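Local structure of ferrichrome-binding protein (Bacillus subtilis subsp. subtilis, 3G9Q) at residues L31-V36 against T115-K120; P46-K51 against P255-G260. The protein binds iron(3+)-hydroxamate complexes such as ferrichrome and coprogen and hands them to the membrane permease of the FhuCBGD ABC importer. All blocks are in the same frame, centred on the assembly; numbering follows the deposited sequence.

Interaction 1: residues L31-V36 against T115-K120; sequences LGINVV and TGTEDK
Leu-31 and Ile-33 press their side chains against the hydroxyls of Thr-115 and Thr-117, joining the end of helix 25-31 and the turn that leads into strand 35-37 to the bend between helices 106-115 and 118-143. The packed side of the contact is this cluster of branched side chains. The Leu-31 side chain crosses that of Thr-117 at about a right angle, and its CG lies 3.3 Å from Thr-117 OG1. Ile-33 and Thr-115 instead meet tip to tip, with Ile-33 CD1 3.6 Å from Thr-115 OG1; the methyl Thr-117 CG2 also reaches Ile-33 CD1, at 3.9 Å. Both threonines hold OG1 between backbone N and carbonyl carbon (chi1 56° and 51°), which lets Thr-117 OG1 donate to Thr-115 OG1 over 2.9 Å. Thr-115 OG1 in turn bonds to the carbonyl oxygen of Phe-111, a turn back in its own helix. Phe-28 touches Thr-115 and Ile-33, and Leu-108 and Phe-111 touch Leu-31.

The other side is looser and faces solvent. There the chain of Lys-120, bent at chi2 and chi4, curls round the carbonyl of Leu-31, and its NZ makes a weak hydrogen bond of 3.2 Å to Leu-31 O. Gly-32 follows with positive phi, where a CB would be jammed against that same carbonyl oxygen, so the turn calls for glycine. The threonine hydroxyls thus lie against aliphatic carbons with their polarity met by the hydrogen bonds running to Phe-111 O, while the exposed lysine adds aliphatic packing over Leu-31 and one weak hydrogen bond at its end.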
# COMPACT_ATOMS: atom_id res chain seq x y z
N LEU A 31 -4.82 -13.87 -7.40
CA LEU A 31 -5.02 -14.70 -8.59
C LEU A 31 -5.08 -16.20 -8.26
O LEU A 31 -5.62 -16.99 -9.04
CB LEU A 31 -3.90 -14.42 -9.61
CG LEU A 31 -4.00 -13.25 -10.61
CD1 LEU A 31 -5.12 -12.32 -10.30
CD2 LEU A 31 -2.66 -12.52 -10.63
N GLY A 32 -4.53 -16.59 -7.11
CA GLY A 32 -4.54 -18.00 -6.73
C GLY A 32 -3.29 -18.78 -7.06
O GLY A 32 -3.21 -19.98 -6.79
N ILE A 33 -2.30 -18.11 -7.65
CA ILE A 33 -1.04 -18.77 -8.00
C ILE A 33 -0.30 -19.17 -6.73
O ILE A 33 0.00 -18.34 -5.87
CB ILE A 33 -0.13 -17.86 -8.85
CG1 ILE A 33 -0.61 -17.84 -10.30
CG2 ILE A 33 1.32 -18.35 -8.80
CD1 ILE A 33 -1.89 -17.03 -10.54
N ASN A 34 -0.01 -20.45 -6.62
CA ASN A 34 0.68 -20.93 -5.46
C ASN A 34 2.10 -20.35 -5.37
O ASN A 34 2.92 -20.51 -6.28
CB ASN A 34 0.69 -22.46 -5.50
CG ASN A 34 1.48 -23.06 -4.37
OD1 ASN A 34 1.30 -22.71 -3.21
ND2 ASN A 34 2.36 -23.99 -4.71
N VAL A 35 2.36 -19.64 -4.27
CA VAL A 35 3.66 -19.03 -4.05
C VAL A 35 4.42 -19.82 -3.01
O VAL A 35 3.91 -20.09 -1.91
CB VAL A 35 3.53 -17.55 -3.63
CG1 VAL A 35 4.92 -16.95 -3.38
CG2 VAL A 35 2.81 -16.78 -4.72
N VAL A 36 5.64 -20.18 -3.36
CA VAL A 36 6.45 -21.00 -2.49
C VAL A 36 7.51 -20.25 -1.71
O VAL A 36 8.09 -20.79 -0.77
CB VAL A 36 7.05 -22.16 -3.32
CG1 VAL A 36 5.92 -22.89 -4.05
CG2 VAL A 36 8.06 -21.63 -4.32
N THR A 115 -0.29 -15.19 -16.28
CA THR A 115 -0.48 -16.51 -15.68
C THR A 115 -1.70 -17.28 -16.15
O THR A 115 -1.87 -18.45 -15.79
CB THR A 115 -0.52 -16.39 -14.14
OG1 THR A 115 -1.55 -15.47 -13.74
CG2 THR A 115 0.84 -15.90 -13.61
N GLY A 116 -2.54 -16.62 -16.95
CA GLY A 116 -3.75 -17.25 -17.46
C GLY A 116 -4.85 -17.33 -16.41
O GLY A 116 -5.52 -18.35 -16.28
N THR A 117 -5.03 -16.25 -15.66
CA THR A 117 -6.05 -16.20 -14.61
C THR A 117 -6.86 -14.89 -14.69
O THR A 117 -7.25 -14.32 -13.66
CB THR A 117 -5.41 -16.33 -13.20
OG1 THR A 117 -4.34 -15.38 -13.06
CG2 THR A 117 -4.87 -17.73 -12.99
N GLU A 118 -7.13 -14.43 -15.91
CA GLU A 118 -7.87 -13.20 -16.12
C GLU A 118 -9.26 -13.20 -15.45
O GLU A 118 -9.82 -12.14 -15.18
CB GLU A 118 -8.02 -12.92 -17.62
CG GLU A 118 -6.71 -12.83 -18.42
CD GLU A 118 -6.14 -14.20 -18.84
OE1 GLU A 118 -5.19 -14.22 -19.67
OE2 GLU A 118 -6.62 -15.24 -18.36
N ASP A 119 -9.80 -14.39 -15.16
CA ASP A 119 -11.11 -14.48 -14.51
C ASP A 119 -11.01 -14.16 -13.03
O ASP A 119 -11.94 -13.63 -12.42
CB ASP A 119 -11.70 -15.88 -14.64
CG ASP A 119 -11.35 -16.77 -13.43
OD1 ASP A 119 -10.14 -17.02 -13.20
OD2 ASP A 119 -12.29 -17.21 -12.72
N LYS A 120 -9.87 -14.52 -12.45
CA LYS A 120 -9.65 -14.29 -11.03
C LYS A 120 -9.46 -12.80 -10.76
O LYS A 120 -9.91 -12.28 -9.74
CB LYS A 120 -8.42 -15.08 -10.57
CG LYS A 120 -8.59 -15.79 -9.24
CD LYS A 120 -9.35 -17.10 -9.39
CE LYS A 120 -9.51 -17.79 -8.04
NZ LYS A 120 -8.20 -18.03 -7.37

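Interaction 2: residues P46-K51 against P255-G260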
# COMPACT_ATOMS: atom_id res chain seq x y z
N PRO A 46 0.60 -6.80 8.33
CA PRO A 46 -0.58 -7.27 9.06
C PRO A 46 -1.68 -7.79 8.16
O PRO A 46 -2.55 -8.55 8.61
CB PRO A 46 -1.01 -6.03 9.83
CG PRO A 46 -0.59 -4.91 8.93
CD PRO A 46 0.79 -5.36 8.52
N TYR A 47 -1.67 -7.42 6.89
CA TYR A 47 -2.72 -7.91 6.02
C TYR A 47 -2.36 -9.28 5.43
O TYR A 47 -3.20 -9.95 4.82
CB TYR A 47 -3.02 -6.86 4.93
CG TYR A 47 -3.50 -5.53 5.47
CD1 TYR A 47 -2.95 -4.33 5.02
CD2 TYR A 47 -4.47 -5.47 6.48
CE1 TYR A 47 -3.34 -3.10 5.55
CE2 TYR A 47 -4.87 -4.24 7.03
CZ TYR A 47 -4.30 -3.07 6.55
OH TYR A 47 -4.65 -1.84 7.10
N TYR A 48 -1.12 -9.69 5.65
CA TYR A 48 -0.63 -10.99 5.15
C TYR A 48 -0.60 -12.03 6.28
O TYR A 48 -1.56 -12.78 6.46
CB TYR A 48 0.79 -10.85 4.57
CG TYR A 48 0.92 -10.11 3.25
CD1 TYR A 48 2.18 -9.68 2.81
CD2 TYR A 48 -0.18 -9.87 2.42
CE1 TYR A 48 2.34 -9.04 1.59
CE2 TYR A 48 -0.02 -9.21 1.18
CZ TYR A 48 1.25 -8.80 0.78
OH TYR A 48 1.47 -8.19 -0.43
N LYS A 49 0.50 -12.05 7.03
CA LYS A 49 0.67 -13.00 8.14
C LYS A 49 -0.64 -13.12 8.90
O LYS A 49 -0.92 -14.14 9.53
CB LYS A 49 1.81 -12.53 9.08
CG LYS A 49 1.56 -11.21 9.81
CD LYS A 49 2.80 -10.74 10.58
CE LYS A 49 3.16 -11.65 11.77
NZ LYS A 49 3.57 -13.03 11.39
N GLY A 50 -1.44 -12.06 8.82
CA GLY A 50 -2.73 -12.01 9.46
C GLY A 50 -3.52 -13.29 9.24
O GLY A 50 -4.36 -13.65 10.07
N LYS A 51 -3.25 -13.98 8.14
CA LYS A 51 -3.93 -15.23 7.82
C LYS A 51 -3.41 -15.90 6.55
O LYS A 51 -3.79 -17.03 6.25
CB LYS A 51 -5.45 -15.02 7.70
CG LYS A 51 -6.26 -15.20 9.00
CD LYS A 51 -7.77 -15.04 8.77
CE LYS A 51 -8.34 -16.18 7.94
NZ LYS A 51 -8.31 -17.47 8.67
N PRO A 255 -3.74 -5.91 -4.09
CA PRO A 255 -5.18 -6.17 -3.87
C PRO A 255 -5.59 -6.50 -2.43
O PRO A 255 -6.64 -6.05 -1.95
CB PRO A 255 -5.48 -7.31 -4.84
CG PRO A 255 -4.53 -7.04 -5.97
CD PRO A 255 -3.24 -6.69 -5.25
N ILE A 256 -4.78 -7.31 -1.75
CA ILE A 256 -5.09 -7.67 -0.37
C ILE A 256 -4.85 -6.51 0.59
O ILE A 256 -5.67 -6.25 1.47
CB ILE A 256 -4.22 -8.83 0.12
CG1 ILE A 256 -4.40 -10.03 -0.80
CG2 ILE A 256 -4.56 -9.13 1.58
CD1 ILE A 256 -3.38 -11.15 -0.60
N SER A 257 -3.71 -5.83 0.43
CA SER A 257 -3.36 -4.71 1.29
C SER A 257 -4.34 -3.56 1.10
O SER A 257 -4.72 -2.88 2.07
CB SER A 257 -1.95 -4.22 0.99
OG SER A 257 -0.97 -5.14 1.45
N LEU A 258 -4.73 -3.33 -0.15
CA LEU A 258 -5.67 -2.27 -0.48
C LEU A 258 -6.99 -2.54 0.23
O LEU A 258 -7.61 -1.62 0.77
CB LEU A 258 -5.88 -2.19 -2.00
CG LEU A 258 -4.72 -1.65 -2.85
CD1 LEU A 258 -5.09 -1.64 -4.32
CD2 LEU A 258 -4.36 -0.24 -2.38
N GLU A 259 -7.43 -3.79 0.24
CA GLU A 259 -8.67 -4.14 0.92
C GLU A 259 -8.54 -3.85 2.41
O GLU A 259 -9.43 -3.24 3.00
CB GLU A 259 -9.03 -5.61 0.70
CG GLU A 259 -9.88 -5.84 -0.55
CD GLU A 259 -10.36 -7.28 -0.69
OE1 GLU A 259 -9.58 -8.14 -1.17
OE2 GLU A 259 -11.51 -7.55 -0.30
N GLY A 260 -7.44 -4.29 3.01
CA GLY A 260 -7.22 -4.05 4.43
C GLY A 260 -7.12 -2.57 4.78
O GLY A 260 -7.62 -2.13 5.82
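Tyr-47 lays its ring against the start of helix 255-270, in the class III (helical-backbone) periplasmic binding protein fold, whose two lobes are bridged by a long helix, here 118-143. Gly-260 CA sits over one face, 3.7 Å from the ring centroid and 18° off its normal, a CH-pi contact that glycine alone permits, since a CB would run into Tyr-47 CD2. Ser-257 O approaches the same ring obliquely, 3.7 Å from CD1. Beside it, Ile-256 turns its CG2 branch to Tyr-47 O (3.6 Å), and its CD1 reaches Tyr-48 CE2 at 4.3 Å.

Replacing Tyr-47 with an alanine would probably strip Gly-260 CA of its aromatic cover and leave a gap between loop and helix.

Farther out, Ser-257 OG bonds to Asp-254 OD1 and to Asn-45 ND2, tying the helix start to Asn-45, in the same loop just ahead of Pro-46. Tyr-48 OH accepts from Gly-26 N, and its ring meets that of Tyr-25 edge-to-face, which fixes the second tyrosine against helix 25-31. With CG of Tyr-47 beside its backbone N (chi1 -61°), the ring extends along the helix until OH lies 3.2 Å from Gly-260 O.

Overall arrangement
The centres of interactions 1 and 2 lie about 17 Å apart, and their nearest atoms come to about 7 Å without touching. Helix 25-31 links them: its last residue, Leu-31, belongs to interaction 1, while Lys-29 and Thr-30 touch Ile-256 of interaction 2. Helix 118-143 is a second link, beginning in 115-120 and meeting Pro-255, Leu-258 and Glu-259 farther along through residues such as Trp-124 and Trp-128. Interaction 2 is the more central, about 10 Å from the chain's centre against 20 Å for interaction 1. In this fold the siderophore binds in the cleft between the lobes; neither contact is known to touch it, but interaction 2 is probably the closer.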